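Local coordinates for protein 3-phosphoshikimate 1-carboxyvinyltransferase (Streptomyces sviceus, PDB 7M0O) that probably transfers the enolpyruvyl group of phosphoenolpyruvate to the 5-hydroxyl of shikimate 3-phosphate, the sixth step on the way to chorismate, at residues 332-336 and 337-341; 298-301 and 302-305; 253-256 and 257-260. One frame throughout, in Å; residues are numbered along the deposited sequence.

Contact 1: residues 332-336 and 337-341; sequences ENLRR and LGVRV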
loop_
_atom_site.group_PDB
_atom_site.type_symbol
_atom_site.label_atom_id
_atom_site.label_comp_id
_atom_site.label_asym_id
_atom_site.label_seq_id
_atom_site.Cartn_x
_atom_site.Cartn_y
_atom_site.Cartn_z
ATOM N N GLU A 332 15.554 -5.794 -21.085
ATOM C CA GLU A 332 15.239 -5.443 -22.462
ATOM C C GLU A 332 15.367 -3.941 -22.682
ATOM O O GLU A 332 15.916 -3.498 -23.696
ATOM C CB GLU A 332 13.836 -5.927 -22.824
ATOM C CG GLU A 332 13.491 -5.723 -24.291
ATOM C CD GLU A 332 12.031 -6.003 -24.604
ATOM O OE1 GLU A 332 11.268 -6.387 -23.687
ATOM O OE2 GLU A 332 11.650 -5.836 -25.782
ATOM N N ASN A 333 14.885 -3.140 -21.734
ATOM C CA ASN A 333 14.910 -1.692 -21.923
ATOM C C ASN A 333 16.319 -1.135 -21.751
ATOM O O ASN A 333 16.720 -0.217 -22.475
ATOM C CB ASN A 333 13.915 -1.044 -20.962
ATOM C CG ASN A 333 12.483 -1.123 -21.490
ATOM O OD1 ASN A 333 12.174 -0.578 -22.561
ATOM N ND2 ASN A 333 11.618 -1.823 -20.771
ATOM N N LEU A 334 17.099 -1.701 -20.823
ATOM C CA LEU A 334 18.482 -1.267 -20.649
ATOM C C LEU A 334 19.298 -1.571 -21.898
ATOM O O LEU A 334 20.135 -0.761 -22.321
ATOM C CB LEU A 334 19.091 -1.945 -19.421
ATOM C CG LEU A 334 18.783 -1.284 -18.079
ATOM C CD1 LEU A 334 19.124 -2.219 -16.896
ATOM C CD2 LEU A 334 19.516 0.041 -17.965
ATOM N N ARG A 335 19.028 -2.714 -22.530
ATOM C CA ARG A 335 19.752 -3.075 -23.743
ATOM C C ARG A 335 19.368 -2.166 -24.900
ATOM O O ARG A 335 20.215 -1.814 -25.728
ATOM C CB ARG A 335 19.480 -4.535 -24.093
ATOM C CG ARG A 335 20.230 -5.520 -23.201
ATOM C CD ARG A 335 19.656 -6.935 -23.347
ATOM N NE ARG A 335 20.410 -7.916 -22.577
ATOM C CZ ARG A 335 19.866 -9.003 -22.040
ATOM N NH1 ARG A 335 18.565 -9.242 -22.191
ATOM N NH2 ARG A 335 20.615 -9.854 -21.356
ATOM N N ARG A 336 18.095 -1.786 -24.971
ATOM C CA ARG A 336 17.663 -0.842 -25.996
ATOM C C ARG A 336 18.384 0.494 -25.855
ATOM O O ARG A 336 18.628 1.183 -26.855
ATOM C CB ARG A 336 16.146 -0.653 -25.926
ATOM C CG ARG A 336 15.551 0.087 -27.114
ATOM C CD ARG A 336 14.030 0.037 -27.082
ATOM N NE ARG A 336 13.560 -1.341 -27.054
ATOM C CZ ARG A 336 12.380 -1.713 -26.578
ATOM N NH1 ARG A 336 11.549 -0.806 -26.087
ATOM N NH2 ARG A 336 12.032 -2.990 -26.590
ATOM N N LEU A 337 18.739 0.869 -24.629
ATOM C CA LEU A 337 19.507 2.083 -24.371
ATOM C C LEU A 337 20.999 1.923 -24.640
ATOM O O LEU A 337 21.743 2.905 -24.520
ATOM C CB LEU A 337 19.291 2.533 -22.921
ATOM C CG LEU A 337 17.840 2.782 -22.510
ATOM C CD1 LEU A 337 17.756 3.073 -21.012
ATOM C CD2 LEU A 337 17.250 3.929 -23.325
ATOM N N GLY A 338 21.468 0.732 -24.995
ATOM C CA GLY A 338 22.877 0.522 -25.273
ATOM C C GLY A 338 23.705 -0.035 -24.133
ATOM O O GLY A 338 24.936 -0.121 -24.260
ATOM N N VAL A 339 23.070 -0.420 -23.034
ATOM C CA VAL A 339 23.736 -0.910 -21.828
ATOM C C VAL A 339 23.851 -2.429 -21.885
ATOM O O VAL A 339 22.892 -3.115 -22.241
ATOM C CB VAL A 339 22.944 -0.457 -20.584
ATOM C CG1 VAL A 339 23.628 -0.900 -19.308
ATOM C CG2 VAL A 339 22.765 1.051 -20.589
ATOM N N ARG A 340 25.014 -2.969 -21.509
ATOM C CA ARG A 340 25.174 -4.420 -21.480
ATOM C C ARG A 340 24.569 -4.978 -20.192
ATOM O O ARG A 340 24.795 -4.439 -19.100
ATOM C CB ARG A 340 26.647 -4.826 -21.617
ATOM C CG ARG A 340 26.873 -6.346 -21.456
ATOM C CD ARG A 340 28.296 -6.784 -21.814
ATOM N NE ARG A 340 29.302 -6.068 -21.025
ATOM C CZ ARG A 340 29.946 -6.579 -19.986
ATOM N NH1 ARG A 340 29.702 -7.827 -19.595
ATOM N NH2 ARG A 340 30.840 -5.838 -19.346
ATOM N N VAL A 341 23.794 -6.055 -20.327
ATOM C CA VAL A 341 23.079 -6.681 -19.216
ATOM C C VAL A 341 23.202 -8.197 -19.338
ATOM O O VAL A 341 23.083 -8.755 -20.434
ATOM C CB VAL A 341 21.586 -6.271 -19.200
ATOM C CG1 VAL A 341 20.856 -6.920 -18.021
ATOM C CG2 VAL A 341 21.429 -4.767 -19.157
HETATM O O HOH W 1 23.380 -7.122 -23.074
#
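Arg335 and Val341 join the last helical turn to the strand that follows it, and the arginine can be traced atom by atom. CB and CG pass Val339 O, with CG 3.7 Å from Val339 O; Arg335 CA offers the same oxygen a C-H...O contact. With CG anti to the carbonyl carbon (chi1 -76°) and the chain extended from there to NE, the guanidinium arrives across Val341. Its NE donates to water 1, which lies in the guanidinium plane at 3.1 Å from Arg335 NE and also takes the N-H of Val341. At the tip, Arg335 NH2 reaches Val341 O at 2.9 Å, standing well above that carbonyl's plane. Both backbone polar atoms of Val341 are thus held by Arg335, the oxygen directly and the N-H through water 1.

Between helix and strand the chain reverses through a Schellman motif: Val339 N bonds Leu334 O at 3.0 Å, Gly338 N bonds Arg335 O at 2.9 Å, and Gly338 has positive phi. The apolar pair usual at such a cap is present, Leu334 CB lying 4.3 Å from Val339 CB. Further on, Val341 CG2 packs 3.7 Å from Leu334 CB. Leu334 and Leu337 rest on Phe372 of helix 366-375, while Val339 and Val341 face Ile350 and Ile348 of strand 347-351, next to strand 340-344 in its sheet.

Contact 2: residues 298-301 and 302-305; sequences PTLA and AIAP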
loop_
_atom_site.group_PDB
_atom_site.type_symbol
_atom_site.label_atom_id
_atom_site.label_comp_id
_atom_site.label_asym_id
_atom_site.label_seq_id
_atom_site.Cartn_x
_atom_site.Cartn_y
_atom_site.Cartn_z
ATOM N N PRO A 298 13.452 -2.369 -9.999
ATOM C CA PRO A 298 13.586 -1.561 -11.223
ATOM C C PRO A 298 14.148 -0.184 -10.948
ATOM O O PRO A 298 14.847 0.364 -11.809
ATOM C CB PRO A 298 12.153 -1.501 -11.786
ATOM C CG PRO A 298 11.481 -2.780 -11.205
ATOM C CD PRO A 298 12.081 -2.891 -9.824
ATOM N N THR A 299 13.873 0.385 -9.771
ATOM C CA THR A 299 14.415 1.698 -9.446
ATOM C C THR A 299 15.936 1.672 -9.459
ATOM O O THR A 299 16.582 2.609 -9.951
ATOM C CB THR A 299 13.888 2.160 -8.083
ATOM O OG1 THR A 299 12.478 1.918 -8.014
ATOM C CG2 THR A 299 14.151 3.652 -7.897
ATOM N N LEU A 300 16.531 0.601 -8.909
ATOM C CA LEU A 300 17.984 0.461 -8.950
ATOM C C LEU A 300 18.478 0.149 -10.361
ATOM O O LEU A 300 19.503 0.681 -10.796
ATOM C CB LEU A 300 18.439 -0.631 -7.982
ATOM C CG LEU A 300 19.963 -0.871 -7.994
ATOM C CD1 LEU A 300 20.711 0.419 -7.691
ATOM C CD2 LEU A 300 20.405 -1.975 -7.018
ATOM N N ALA A 301 17.788 -0.737 -11.073
ATOM C CA ALA A 301 18.223 -1.075 -12.425
ATOM C C ALA A 301 18.328 0.164 -13.308
ATOM O O ALA A 301 19.218 0.249 -14.162
ATOM C CB ALA A 301 17.255 -2.088 -13.038
ATOM N N ALA A 302 17.461 1.147 -13.091
ATOM C CA ALA A 302 17.408 2.303 -13.977
ATOM C C ALA A 302 18.488 3.349 -13.693
ATOM O O ALA A 302 18.764 4.167 -14.577
ATOM C CB ALA A 302 16.016 2.938 -13.912
ATOM N N ILE A 303 19.116 3.356 -12.509
ATOM C CA ILE A 303 20.259 4.246 -12.251
ATOM C C ILE A 303 21.593 3.529 -12.391
ATOM O O ILE A 303 22.640 4.197 -12.436
ATOM C CB ILE A 303 20.168 4.928 -10.862
ATOM C CG1 ILE A 303 20.229 3.896 -9.732
ATOM C CG2 ILE A 303 18.899 5.769 -10.780
ATOM C CD1 ILE A 303 20.356 4.503 -8.333
ATOM N N ALA A 304 21.587 2.200 -12.524
ATOM C CA ALA A 304 22.838 1.467 -12.632
ATOM C C ALA A 304 23.699 1.833 -13.848
ATOM O O ALA A 304 24.926 1.643 -13.756
ATOM C CB ALA A 304 22.542 -0.043 -12.626
ATOM N N PRO A 305 23.168 2.324 -14.979
ATOM C CA PRO A 305 24.068 2.695 -16.090
ATOM C C PRO A 305 25.116 3.721 -15.707
ATOM O O PRO A 305 26.149 3.819 -16.387
ATOM C CB PRO A 305 23.111 3.246 -17.151
ATOM C CG PRO A 305 21.843 2.495 -16.897
ATOM C CD PRO A 305 21.755 2.324 -15.420
#
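The peptide planes of Leu300 and Ala301 are the flat groups that meet Ile303, Ala304 and Pro305 as this helix comes to its end. Ile303 N bonds Leu300 O at 3.2 Å, the donor standing above that carbonyl's plane, 63° out of it, as happens when a turn tightens to the i to i-3 spacing. One residue pair earlier the geometry is still alpha-helical: Ala302 N bonds Pro298 O at 3.0 Å, tilted only 26° from the plane. Ala304 N gives weak bonds to both Leu300 O and Ala301 O, and the ring carbon Pro305 CD sits 3.5 Å from Ala301 O. The bonding has thus already tightened at Ile303; Pro305, lacking an N-H, cannot restore it, and the chain continues as a short 3-10 turn.

On the side-chain level, Leu300 and Ile303 meet at about a right angle, Leu300 CD1 being 4.1 Å from Ile303 CG1 and equally far from Ile303 CD1. Ile303 has CG1 lodged between its backbone N and carbonyl carbon (chi1 64°), which sets Ile303 CG1 over Leu300 O at 3.5 Å. Were Ile303 an alanine, Leu300 CD1 would probably lose its neighbour here and a gap would open beside Val374 and Leu261, which also touch the isoleucine.

At the other end, Pro298 packs on Ser371 and Cys330, its side chain about 4 Å from that of Arg326, a predicted phosphoenolpyruvate-binding residue. Helix 297-303 is the crossover of a beta-alpha-beta unit between the parallel strands 286-289 and 311-314, and it lies buried, as in other EPSP synthases, whose domains carry helices inside and sheets outside.

Contact 3: residues 253-256 and 257-260; sequences GDLG and FVDV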
loop_
_atom_site.group_PDB
_atom_site.type_symbol
_atom_site.label_atom_id
_atom_site.label_comp_id
_atom_site.label_asym_id
_atom_site.label_seq_id
_atom_site.Cartn_x
_atom_site.Cartn_y
_atom_site.Cartn_z
ATOM N N GLY A 253 8.495 -1.692 4.168
ATOM C CA GLY A 253 9.834 -2.207 3.910
ATOM C C GLY A 253 10.575 -1.517 2.771
ATOM O O GLY A 253 11.816 -1.509 2.746
ATOM N N ASP A 254 9.849 -0.919 1.824
ATOM C CA ASP A 254 10.569 -0.356 0.684
ATOM C C ASP A 254 11.348 0.902 1.036
ATOM O O ASP A 254 12.151 1.343 0.204
ATOM C CB ASP A 254 9.618 -0.052 -0.476
ATOM C CG ASP A 254 9.247 -1.297 -1.268
ATOM O OD1 ASP A 254 9.752 -2.402 -0.946
ATOM O OD2 ASP A 254 8.424 -1.173 -2.193
ATOM N N LEU A 255 11.133 1.498 2.222
ATOM C CA LEU A 255 12.068 2.529 2.681
ATOM C C LEU A 255 13.497 1.993 2.727
ATOM O O LEU A 255 14.447 2.762 2.560
ATOM C CB LEU A 255 11.660 3.080 4.057
ATOM C CG LEU A 255 12.487 4.301 4.507
ATOM C CD1 LEU A 255 12.366 5.438 3.495
ATOM C CD2 LEU A 255 12.053 4.820 5.862
ATOM N N GLY A 256 13.676 0.685 2.925
ATOM C CA GLY A 256 15.010 0.091 2.894
ATOM C C GLY A 256 15.770 0.299 1.590
ATOM O O GLY A 256 16.983 0.047 1.545
ATOM N N PHE A 257 15.097 0.743 0.531
ATOM C CA PHE A 257 15.811 1.101 -0.680
ATOM C C PHE A 257 16.873 2.165 -0.402
ATOM O O PHE A 257 17.929 2.173 -1.045
ATOM C CB PHE A 257 14.809 1.556 -1.751
ATOM C CG PHE A 257 15.448 2.002 -3.046
ATOM C CD1 PHE A 257 16.033 1.076 -3.903
ATOM C CD2 PHE A 257 15.444 3.344 -3.418
ATOM C CE1 PHE A 257 16.598 1.470 -5.097
ATOM C CE2 PHE A 257 16.009 3.758 -4.599
ATOM C CZ PHE A 257 16.604 2.827 -5.451
ATOM N N VAL A 258 16.636 3.066 0.562
ATOM C CA VAL A 258 17.617 4.138 0.752
ATOM C C VAL A 258 18.908 3.618 1.373
ATOM O O VAL A 258 19.954 4.256 1.226
ATOM C CB VAL A 258 17.070 5.319 1.585
ATOM C CG1 VAL A 258 15.807 5.895 0.966
ATOM C CG2 VAL A 258 16.846 4.931 3.052
ATOM N N ASP A 259 18.863 2.475 2.060
ATOM C CA ASP A 259 20.085 1.871 2.574
ATOM C C ASP A 259 20.972 1.381 1.434
ATOM O O ASP A 259 22.202 1.401 1.557
ATOM C CB ASP A 259 19.737 0.725 3.531
ATOM C CG ASP A 259 18.979 1.203 4.758
ATOM O OD1 ASP A 259 19.320 2.282 5.276
ATOM O OD2 ASP A 259 18.036 0.504 5.204
ATOM N N VAL A 260 20.361 0.968 0.315
ATOM C CA VAL A 260 21.109 0.649 -0.904
ATOM C C VAL A 260 21.753 1.908 -1.475
ATOM O O VAL A 260 22.925 1.905 -1.865
ATOM C CB VAL A 260 20.187 -0.023 -1.938
ATOM C CG1 VAL A 260 20.974 -0.348 -3.209
ATOM C CG2 VAL A 260 19.560 -1.308 -1.360
HETATM O O HOH W 2 16.054 2.546 5.331
#
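From Asp254 to Asp259 the backbone runs as successive i to i-3 turns, Phe257 N bonding Asp254 O at 3.0 Å, Val258 N bonding Leu255 O at 3.0 Å and Asp259 N bonding Gly256 O. This is a 3-10 lead-in to helix 257-263. The first two bonds are nearly straight (164° and 168° at the hydrogen), yet all three donors stand above the planes of their carbonyls, consistent with so tight a winding.

Phe257 keeps only its CB near the turn, 3.3 Å from Asp254 O. Its CG is anti to the backbone N (chi1 178°), and the ring leads away from the turn and packs on Ser227 and Ala231 of helix 223-235. Val258 sets CG2 against Leu255 O at 3.3 Å, while Val258 CG1 and Leu255 CD1 face each other at 4.3 Å. Both residues also touch Phe230, so one hydrophobic patch ties the turn to that helix.

Asp254 borders the predicted active site. Its OD2 bonds Ser224 OG, and its side chain is about 4 Å from that of Asp295, the predicted proton acceptor. Asp259 lies on the solvent side, with OD1 in a salt bridge to Arg262. Its other oxygen serves the turn: water 2 donates to Asp259 OD2 at 2.8 Å and to Leu255 O at 3.2 Å.

Contact 2 lies between the other two and touches both: Pro305 CG packs 3.5 Å from Leu334 CD2 of contact 1, and Thr299 CG2 is 3.6 Å from Phe257 CZ of contact 3. Contacts 1 and 3 remain about 13 Å apart at their nearest atoms. Contact 2, the buried middle, works through apolar side chains, from alanine to leucine and isoleucine, and backbone bonds. Contact 1, furthest from the chain's centre, has a leucine and valine interior under an exposed arginine and its water. Contact 3 is also mixed, with one aspartate beside the predicted active site and another at the surface. It winds into a helix, whereas contacts 1 and 2 end helices, one closed by a Schellman glycine, the other fading into a 3-10 turn.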